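Local coordinates for protein probable mRNA-capping enzyme (Acanthamoeba polyphaga mimivirus, PDB 3BGY) that removes the terminal phosphate from the 5'-triphosphate end of nascent mRNA, serving as the tunnel-type RNA triphosphatase domain of a multifunctional viral capping enzyme, at residues A[74-79]-A[112-117]; A[92-97]-A[172-177]; A[105-110]-A[162-167]. One frame throughout, in Å; residues are numbered along the deposited sequence. Where two conformers were deposited one is given.

Contact 1: residues A[74-79]-A[112-117]; sequences ISLIFP and YIVSLD
I113 reaches toward the strand with two branches and straddles two of its residues, I74 and L76. Its CD1 lies 3.8 Å from I74 CG2, while its other arm, CG2, comes within 3.9 Å of L76 CD1. In both pairs the side chains meet on a slant, neither lying alongside nor standing square to each other. On the strand side, I74 holds CG1 next to its backbone N (chi1 -58°), which leaves CG2 as the branch turned to the helix. L76 stretches its CD1 outward (chi2 -178°), and this methyl reaches two successive residues, I113 and V114: it meets V114 CG1 at 3.8 Å, with the L76 and V114 side chains crossing nearly at a right angle. The alternation of strand 66-77 explains the choice of residues, since I74 and L76 point to helix 106-115 while S75 points the other way and touches V83 and R85 of the adjacent strand. This is an outer wall of the closed antiparallel barrel of the tunnel triphosphatase, with the helix laid against it; backbone bonds of I74 to V86 and of L76 to Y84 tie the wall to strand 83-88. Beside the apolar pairs, Y112 O accepts both S115 N at 3.1 Å and S115 OG at 2.7 Å, the hydroxyl lying 19° from the carbonyl plane.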
loop_
_atom_site.group_PDB
_atom_site.type_symbol
_atom_site.label_atom_id
_atom_site.label_comp_id
_atom_site.label_asym_id
_atom_site.label_seq_id
_atom_site.Cartn_x
_atom_site.Cartn_y
_atom_site.Cartn_z
ATOM N N ILE A 74 -7.961 -1.163 8.147
ATOM C CA ILE A 74 -8.655 -2.303 8.744
ATOM C C ILE A 74 -8.926 -3.206 7.566
ATOM O O ILE A 74 -9.657 -2.851 6.640
ATOM C CB ILE A 74 -9.987 -1.915 9.443
ATOM C CG1 ILE A 74 -9.743 -0.880 10.536
ATOM C CG2 ILE A 74 -10.595 -3.137 10.143
ATOM C CD1 ILE A 74 -10.075 0.521 10.116
ATOM N N SER A 75 -8.275 -4.363 7.568
ATOM C CA SER A 75 -8.451 -5.290 6.465
ATOM C C SER A 75 -9.278 -6.496 6.869
ATOM O O SER A 75 -8.963 -7.156 7.864
ATOM C CB SER A 75 -7.095 -5.802 5.989
ATOM O OG SER A 75 -6.279 -4.750 5.509
ATOM N N LEU A 76 -10.324 -6.773 6.090
ATOM C CA LEU A 76 -11.142 -7.977 6.302
ATOM C C LEU A 76 -10.625 -8.980 5.305
ATOM O O LEU A 76 -10.667 -8.740 4.098
ATOM C CB LEU A 76 -12.622 -7.725 6.046
ATOM C CG LEU A 76 -13.268 -6.582 6.791
ATOM C CD1 LEU A 76 -14.745 -6.598 6.385
ATOM C CD2 LEU A 76 -13.127 -6.723 8.319
ATOM N N ILE A 77 -10.112 -10.099 5.820
ATOM C CA ILE A 77 -9.505 -11.143 4.993
ATOM C C ILE A 77 -10.436 -12.338 4.896
ATOM O O ILE A 77 -10.709 -13.012 5.871
ATOM C CB ILE A 77 -8.124 -11.542 5.557
ATOM C CG1 ILE A 77 -7.267 -10.282 5.725
ATOM C CG2 ILE A 77 -7.393 -12.529 4.588
ATOM C CD1 ILE A 77 -6.165 -10.438 6.752
ATOM N N PHE A 78 -10.846 -12.622 3.669
ATOM C CA PHE A 78 -11.816 -13.671 3.392
ATOM C C PHE A 78 -11.197 -15.044 3.159
ATOM O O PHE A 78 -10.007 -15.131 2.883
ATOM C CB PHE A 78 -12.674 -13.219 2.206
ATOM C CG PHE A 78 -13.601 -12.116 2.539
ATOM C CD1 PHE A 78 -13.178 -10.789 2.441
ATOM C CD2 PHE A 78 -14.905 -12.389 3.011
ATOM C CE1 PHE A 78 -14.043 -9.716 2.817
ATOM C CE2 PHE A 78 -15.776 -11.335 3.387
ATOM C CZ PHE A 78 -15.336 -9.990 3.293
ATOM N N PRO A 79 -11.996 -16.137 3.273
ATOM C CA PRO A 79 -11.469 -17.490 3.053
ATOM C C PRO A 79 -10.803 -17.681 1.691
ATOM O O PRO A 79 -9.861 -18.466 1.576
ATOM C CB PRO A 79 -12.717 -18.363 3.189
ATOM C CG PRO A 79 -13.484 -17.670 4.190
ATOM C CD PRO A 79 -13.343 -16.214 3.860
ATOM N N TYR A 112 -19.592 -3.515 10.782
ATOM C CA TYR A 112 -19.381 -2.066 10.839
ATOM C C TYR A 112 -18.518 -1.658 9.648
ATOM O O TYR A 112 -18.848 -0.711 8.932
ATOM C CB TYR A 112 -18.716 -1.628 12.160
ATOM C CG TYR A 112 -18.292 -0.147 12.206
ATOM C CD1 TYR A 112 -19.237 0.878 12.464
ATOM C CD2 TYR A 112 -16.946 0.237 11.954
ATOM C CE1 TYR A 112 -18.849 2.256 12.472
ATOM C CE2 TYR A 112 -16.554 1.615 11.953
ATOM C CZ TYR A 112 -17.510 2.604 12.212
ATOM O OH TYR A 112 -17.125 3.927 12.210
ATOM N N ILE A 113 -17.444 -2.414 9.403
ATOM C CA ILE A 113 -16.543 -2.101 8.287
ATOM C C ILE A 113 -17.236 -2.110 6.910
ATOM O O ILE A 113 -17.088 -1.147 6.140
ATOM C CB ILE A 113 -15.249 -3.002 8.337
ATOM C CG1 ILE A 113 -14.439 -2.678 9.589
ATOM C CG2 ILE A 113 -14.365 -2.821 7.082
ATOM C CD1 ILE A 113 -13.893 -1.232 9.693
ATOM N N VAL A 114 -18.024 -3.143 6.618
ATOM C CA VAL A 114 -18.731 -3.197 5.337
ATOM C C VAL A 114 -19.918 -2.220 5.247
ATOM O O VAL A 114 -20.440 -1.993 4.156
ATOM C CB VAL A 114 -19.184 -4.635 4.915
ATOM C CG1 VAL A 114 -17.981 -5.547 4.774
ATOM C CG2 VAL A 114 -20.223 -5.219 5.886
ATOM N N SER A 115 -20.296 -1.614 6.374
ATOM C CA SER A 115 -21.415 -0.658 6.405
ATOM C C SER A 115 -20.967 0.756 6.053
ATOM O O SER A 115 -21.791 1.590 5.682
ATOM C CB SER A 115 -22.092 -0.643 7.786
ATOM O OG SER A 115 -21.415 0.207 8.716
ATOM N N LEU A 116 -19.666 1.023 6.192
ATOM C CA LEU A 116 -19.112 2.335 5.907
ATOM C C LEU A 116 -19.208 2.749 4.462
ATOM O O LEU A 116 -19.009 1.954 3.547
ATOM C CB LEU A 116 -17.640 2.440 6.369
ATOM C CG LEU A 116 -17.335 2.445 7.875
ATOM C CD1 LEU A 116 -15.824 2.497 8.106
ATOM C CD2 LEU A 116 -18.002 3.656 8.538
ATOM N N ASP A 117 -19.583 4.010 4.284
ATOM C CA ASP A 117 -19.681 4.629 2.977
ATOM C C ASP A 117 -18.346 5.348 2.749
ATOM O O ASP A 117 -17.783 5.915 3.690
ATOM C CB ASP A 117 -20.820 5.659 2.949
ATOM C CG ASP A 117 -22.190 5.023 2.870
ATOM O OD1 ASP A 117 -22.338 3.985 2.185
ATOM O OD2 ASP A 117 -23.125 5.584 3.476
#

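Contact 2: residues A[92-97]-A[172-177]; sequences EQIGEF and YRYKTR
F97 and Y172 supply the closer half of this contact, two aromatic side chains that cross at about a right angle. The geometry is asymmetric. Y172 CE1 sits in the plane of the phenylalanine ring, 4.0 Å from F97 CE2 and 4.1 Å from F97 CZ, so it meets that ring at its edge; seen from the tyrosine, the approach of F97 is oblique. Two first torsions bring the rings together: F97 throws CG away from its backbone N (chi1 175°), toward the strand, whereas Y172 carries CG beside its own N (chi1 -55°), out from the strand. Both residues are buried. The second pair is looser. I94 extends its chain so that CD1 leads, stopping 4.3 Å from Y174 CE1 near the plane of that ring and again at an edge. The backbones stay well apart, with I94 CA and Y174 CA 9.6 Å from each other, and the two segments bury just 127 Å² between them. Farther round the helix E92 and E96 are exposed and turned from the strand, which marks its solvent side. The alternate strand residues R173 and K175 likewise face away from the helix, consistent with an orientation into the tunnel of this triphosphatase barrel; K175 has a long, weak ion pair with D73. Y174 OH makes a weak hydrogen bond to Q91 OE1 just ahead of the helical segment. Strand 169-183 runs between strands 66-77 and 186-196, bonded through R173 to D73 and through Y172 to S196, while I109 and I113 of helix 106-115 also touch F97, joining the two helices at the barrel wall.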
loop_
_atom_site.group_PDB
_atom_site.type_symbol
_atom_site.label_atom_id
_atom_site.label_comp_id
_atom_site.label_asym_id
_atom_site.label_seq_id
_atom_site.Cartn_x
_atom_site.Cartn_y
_atom_site.Cartn_z
ATOM N N GLU A 92 -9.872 11.799 14.703
ATOM C CA GLU A 92 -10.926 11.695 15.706
ATOM C C GLU A 92 -11.714 10.386 15.489
ATOM O O GLU A 92 -12.002 9.676 16.452
ATOM C CB GLU A 92 -11.852 12.919 15.626
ATOM C CG GLU A 92 -12.906 12.997 16.736
ATOM C CD GLU A 92 -13.657 14.327 16.789
ATOM O OE1 GLU A 92 -13.483 15.185 15.893
ATOM O OE2 GLU A 92 -14.433 14.512 17.748
ATOM N N GLN A 93 -11.929 10.024 14.218
ATOM C CA GLN A 93 -12.653 8.804 13.834
ATOM C C GLN A 93 -11.842 7.540 14.189
ATOM O O GLN A 93 -12.425 6.539 14.623
ATOM C CB GLN A 93 -12.993 8.835 12.333
ATOM C CG GLN A 93 -13.809 7.626 11.856
ATOM C CD GLN A 93 -14.523 7.849 10.541
ATOM O OE1 GLN A 93 -14.105 8.661 9.709
ATOM N NE2 GLN A 93 -15.632 7.139 10.356
ATOM N N ILE A 94 -10.515 7.620 14.041
ATOM C CA ILE A 94 -9.590 6.512 14.379
ATOM C C ILE A 94 -9.706 6.235 15.888
ATOM O O ILE A 94 -9.914 5.089 16.301
ATOM C CB ILE A 94 -8.104 6.863 14.029
ATOM C CG1 ILE A 94 -7.908 6.973 12.513
ATOM C CG2 ILE A 94 -7.126 5.772 14.580
ATOM C CD1 ILE A 94 -6.592 7.618 12.086
ATOM N N GLY A 95 -9.668 7.314 16.675
ATOM C CA GLY A 95 -9.771 7.228 18.128
ATOM C C GLY A 95 -11.106 6.679 18.573
ATOM O O GLY A 95 -11.167 5.854 19.485
ATOM N N GLU A 96 -12.169 7.093 17.877
ATOM C CA GLU A 96 -13.532 6.648 18.162
ATOM C C GLU A 96 -13.714 5.176 17.848
ATOM O O GLU A 96 -14.349 4.454 18.611
ATOM C CB GLU A 96 -14.551 7.478 17.394
ATOM C CG GLU A 96 -14.830 8.830 18.029
ATOM C CD GLU A 96 -15.992 9.552 17.377
ATOM O OE1 GLU A 96 -17.040 8.910 17.132
ATOM O OE2 GLU A 96 -15.865 10.766 17.120
ATOM N N PHE A 97 -13.095 4.734 16.753
ATOM C CA PHE A 97 -13.152 3.339 16.341
ATOM C C PHE A 97 -12.463 2.459 17.395
ATOM O O PHE A 97 -13.022 1.445 17.796
ATOM C CB PHE A 97 -12.483 3.162 14.971
ATOM C CG PHE A 97 -12.387 1.722 14.514
ATOM C CD1 PHE A 97 -13.477 1.083 13.919
ATOM C CD2 PHE A 97 -11.209 0.988 14.731
ATOM C CE1 PHE A 97 -13.404 -0.284 13.542
ATOM C CE2 PHE A 97 -11.117 -0.382 14.362
ATOM C CZ PHE A 97 -12.214 -1.015 13.771
ATOM N N TYR A 172 -5.077 -5.155 11.462
ATOM C CA TYR A 172 -4.995 -3.710 11.692
ATOM C C TYR A 172 -3.601 -3.208 11.435
ATOM O O TYR A 172 -2.633 -3.847 11.830
ATOM C CB TYR A 172 -5.347 -3.372 13.136
ATOM C CG TYR A 172 -6.696 -3.904 13.535
ATOM C CD1 TYR A 172 -7.863 -3.175 13.249
ATOM C CD2 TYR A 172 -6.828 -5.183 14.130
ATOM C CE1 TYR A 172 -9.129 -3.699 13.542
ATOM C CE2 TYR A 172 -8.123 -5.729 14.431
ATOM C CZ TYR A 172 -9.250 -4.966 14.129
ATOM O OH TYR A 172 -10.495 -5.439 14.415
ATOM N N ARG A 173 -3.498 -2.123 10.673
ATOM C CA ARG A 173 -2.197 -1.521 10.417
ATOM C C ARG A 173 -2.333 -0.027 10.604
ATOM O O ARG A 173 -3.117 0.599 9.909
ATOM C CB ARG A 173 -1.685 -1.825 9.004
ATOM C CG ARG A 173 -1.253 -3.271 8.829
ATOM C CD ARG A 173 -0.668 -3.547 7.470
ATOM N NE ARG A 173 -0.198 -4.930 7.413
ATOM C CZ ARG A 173 -0.237 -5.706 6.334
ATOM N NH1 ARG A 173 -0.731 -5.250 5.188
ATOM N NH2 ARG A 173 0.157 -6.973 6.421
ATOM N N TYR A 174 -1.602 0.519 11.570
ATOM C CA TYR A 174 -1.598 1.955 11.816
ATOM C C TYR A 174 -0.352 2.436 11.085
ATOM O O TYR A 174 0.791 2.003 11.377
ATOM C CB TYR A 174 -1.506 2.299 13.302
ATOM C CG TYR A 174 -1.632 3.793 13.542
ATOM C CD1 TYR A 174 -2.825 4.462 13.254
ATOM C CD2 TYR A 174 -0.528 4.557 13.987
ATOM C CE1 TYR A 174 -2.930 5.872 13.391
ATOM C CE2 TYR A 174 -0.624 5.975 14.136
ATOM C CZ TYR A 174 -1.824 6.615 13.835
ATOM O OH TYR A 174 -1.901 7.987 13.996
ATOM N N LYS A 175 -0.562 3.382 10.184
ATOM C CA LYS A 175 0.528 3.857 9.334
ATOM C C LYS A 175 0.804 5.337 9.329
ATOM O O LYS A 175 -0.142 6.125 9.423
ATOM C CB LYS A 175 0.161 3.482 7.898
ATOM C CG LYS A 175 0.152 1.965 7.614
ATOM C CD LYS A 175 -0.177 1.687 6.157
ATOM C CE LYS A 175 -0.149 0.207 5.859
ATOM N NZ LYS A 175 -0.374 -0.062 4.410
ATOM N N THR A 176 2.093 5.698 9.235
ATOM C CA THR A 176 2.513 7.093 9.061
ATOM C C THR A 176 3.233 6.986 7.721
ATOM O O THR A 176 4.332 6.412 7.630
ATOM C CB THR A 176 3.432 7.628 10.184
ATOM O OG1 THR A 176 2.691 7.624 11.411
ATOM C CG2 THR A 176 3.865 9.089 9.876
ATOM N N ARG A 177 2.642 7.618 6.727
ATOM C CA ARG A 177 3.176 7.554 5.381
ATOM C C ARG A 177 3.630 8.909 4.892
ATOM O O ARG A 177 3.114 9.946 5.310
ATOM C CB ARG A 177 2.085 6.989 4.458
ATOM C CG ARG A 177 2.468 6.741 2.981
ATOM C CD ARG A 177 1.281 6.205 2.189
ATOM N NE ARG A 177 0.143 7.129 2.184
ATOM C CZ ARG A 177 -1.056 6.865 1.657
ATOM N NH1 ARG A 177 -1.305 5.697 1.081
ATOM N NH2 ARG A 177 -2.010 7.783 1.687
#

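Contact 3: residues A[105-110]-A[162-167]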
loop_
_atom_site.group_PDB
_atom_site.type_symbol
_atom_site.label_atom_id
_atom_site.label_comp_id
_atom_site.label_asym_id
_atom_site.label_seq_id
_atom_site.Cartn_x
_atom_site.Cartn_y
_atom_site.Cartn_z
ATOM N N SER A 105 -17.000 -7.787 19.316
ATOM C CA SER A 105 -16.797 -9.060 18.605
ATOM C C SER A 105 -16.260 -8.818 17.194
ATOM O O SER A 105 -16.534 -7.770 16.606
ATOM C CB SER A 105 -18.090 -9.877 18.530
ATOM O OG SER A 105 -18.949 -9.412 17.504
ATOM N N SER A 106 -15.555 -9.796 16.623
ATOM C CA SER A 106 -15.030 -9.624 15.270
ATOM C C SER A 106 -16.161 -9.499 14.226
ATOM O O SER A 106 -16.031 -8.759 13.243
ATOM C CB SER A 106 -14.040 -10.731 14.904
ATOM O OG SER A 106 -14.699 -11.934 14.643
ATOM N N ASN A 107 -17.300 -10.149 14.491
ATOM C CA ASN A 107 -18.458 -10.064 13.594
ATOM C C ASN A 107 -19.057 -8.658 13.625
ATOM O O ASN A 107 -19.453 -8.153 12.576
ATOM C CB ASN A 107 -19.530 -11.095 13.955
ATOM C CG ASN A 107 -20.512 -11.327 12.819
ATOM O OD1 ASN A 107 -21.681 -10.972 12.918
ATOM N ND2 ASN A 107 -20.032 -11.913 11.731
ATOM N N ASP A 108 -19.058 -8.025 14.807
ATOM C CA ASP A 108 -19.553 -6.643 14.995
ATOM C C ASP A 108 -18.646 -5.683 14.237
ATOM O O ASP A 108 -19.125 -4.721 13.632
ATOM C CB ASP A 108 -19.518 -6.212 16.470
ATOM C CG ASP A 108 -20.687 -6.772 17.295
ATOM O OD1 ASP A 108 -21.689 -7.218 16.704
ATOM O OD2 ASP A 108 -20.586 -6.747 18.535
ATOM N N ILE A 109 -17.335 -5.949 14.292
ATOM C CA ILE A 109 -16.354 -5.127 13.594
ATOM C C ILE A 109 -16.490 -5.269 12.072
ATOM O O ILE A 109 -16.533 -4.247 11.362
ATOM C CB ILE A 109 -14.891 -5.439 14.057
ATOM C CG1 ILE A 109 -14.745 -5.126 15.541
ATOM C CG2 ILE A 109 -13.856 -4.629 13.183
ATOM C CD1 ILE A 109 -13.449 -5.573 16.206
ATOM N N SER A 110 -16.610 -6.500 11.577
ATOM C CA SER A 110 -16.753 -6.740 10.138
ATOM C C SER A 110 -18.012 -6.097 9.566
ATOM O O SER A 110 -17.962 -5.430 8.532
ATOM C CB SER A 110 -16.779 -8.229 9.823
ATOM O OG SER A 110 -15.555 -8.842 10.154
ATOM N N PRO A 162 -19.160 -7.621 -0.287
ATOM C CA PRO A 162 -18.997 -9.019 0.141
ATOM C C PRO A 162 -19.775 -9.389 1.407
ATOM O O PRO A 162 -19.887 -8.596 2.344
ATOM C CB PRO A 162 -17.494 -9.141 0.339
ATOM C CG PRO A 162 -17.072 -7.769 0.726
ATOM C CD PRO A 162 -17.859 -6.920 -0.235
ATOM N N LYS A 163 -20.319 -10.596 1.404
ATOM C CA LYS A 163 -21.109 -11.084 2.518
ATOM C C LYS A 163 -20.278 -11.524 3.710
ATOM O O LYS A 163 -19.316 -12.273 3.560
ATOM C CB LYS A 163 -22.061 -12.214 2.080
ATOM C CG LYS A 163 -21.494 -13.224 1.082
ATOM C CD LYS A 163 -21.628 -14.666 1.558
ATOM C CE LYS A 163 -20.954 -15.632 0.589
ATOM N NZ LYS A 163 -20.724 -16.975 1.197
ATOM N N ILE A 164 -20.645 -11.010 4.882
ATOM C CA ILE A 164 -19.973 -11.364 6.130
ATOM C C ILE A 164 -20.546 -12.687 6.629
ATOM O O ILE A 164 -21.741 -12.783 6.918
ATOM C CB ILE A 164 -20.121 -10.236 7.195
ATOM C CG1 ILE A 164 -19.428 -8.950 6.709
ATOM C CG2 ILE A 164 -19.575 -10.677 8.565
ATOM C CD1 ILE A 164 -17.963 -9.152 6.210
ATOM N N THR A 165 -19.699 -13.716 6.662
ATOM C CA THR A 165 -20.116 -15.040 7.130
ATOM C C THR A 165 -19.807 -15.228 8.611
ATOM O O THR A 165 -20.436 -16.047 9.289
ATOM C CB THR A 165 -19.435 -16.196 6.337
ATOM O OG1 THR A 165 -18.037 -16.245 6.633
ATOM C CG2 THR A 165 -19.630 -16.024 4.817
ATOM N N GLY A 166 -18.849 -14.451 9.105
ATOM C CA GLY A 166 -18.429 -14.553 10.492
ATOM C C GLY A 166 -17.086 -15.265 10.647
ATOM O O GLY A 166 -16.537 -15.314 11.747
ATOM N N SER A 167 -16.564 -15.825 9.559
ATOM C CA SER A 167 -15.287 -16.536 9.591
ATOM C C SER A 167 -14.138 -15.696 9.000
ATOM O O SER A 167 -13.073 -16.218 8.638
ATOM C CB SER A 167 -15.403 -17.877 8.852
ATOM O OG SER A 167 -15.436 -17.691 7.447
HETATM O O HOH W 1 -14.814 -12.843 11.994
HETATM O O HOH W 2 -22.664 -11.911 9.856
#
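S106 OG gives its proton to water 1 at 2.8 Å, and that water passes one on to G166 O at 3.0 Å, joining the first turn of a helix to a loop. A second water makes a similar bridge one residue further along the helix: N107 ND2 donates to water 2 at 3.2 Å, and water 2 donates to I164 O at 3.2 Å. The same amide nitrogen also packs directly on the loop. N107 keeps CG anti to its backbone N (chi1 -162°), and the amide end swings across so that ND2 approaches G166 CA at 3.3 Å and I164 CG2 at 3.4 Å; the N107 and I164 side chains run antiparallel alongside one another. G166 has no side chain in the way and a positive phi of 105°, which lets the loop turn close under the amide. S105 is the N-cap of the helix: D108 N donates to S105 OG at 3.0 Å with an angle of 152°. Helix 106-115 begins on the outside of the tunnel-triphosphatase barrel, where I109 and S110 pack on I170 of strand 169-183, and it is met by the long connection between strands 142-152 and 169-183. Deeper in, water gives way to apolar packing, where S110 CB lies 3.9 Å from I164 CD1. I164 also touches L76 of the barrel wall and F78 just after that strand. The outer bend of the loop is braced separately: S167 N makes a weak bond to T165 OG1, an ST turn, S167 OG adds a second bond to that hydroxyl, and the E168 carboxylate takes T165 N with one oxygen and G166 N with the other.

How the contacts relate
Contacts 1 and 2 are buried and wholly apolar across their segments, aliphatic in the first and largely aromatic in the second; contact 3 lies nearer the surface, about 23 Å from the centre of the chain, and is partly water-mediated. Helix 106-115 serves contacts 1 and 3, whose centres are about 8 Å apart, while contact 2 uses the preceding helix 91-101. Strands 66-77 and 169-183, which receive contacts 1 and 2, are neighbours in the barrel, and the two clusters merge where I74 CG2 meets Y172 CE1 at 3.7 Å. Contact 1 passes into contact 3 where F78 CZ packs on P162 CB at 3.8 Å.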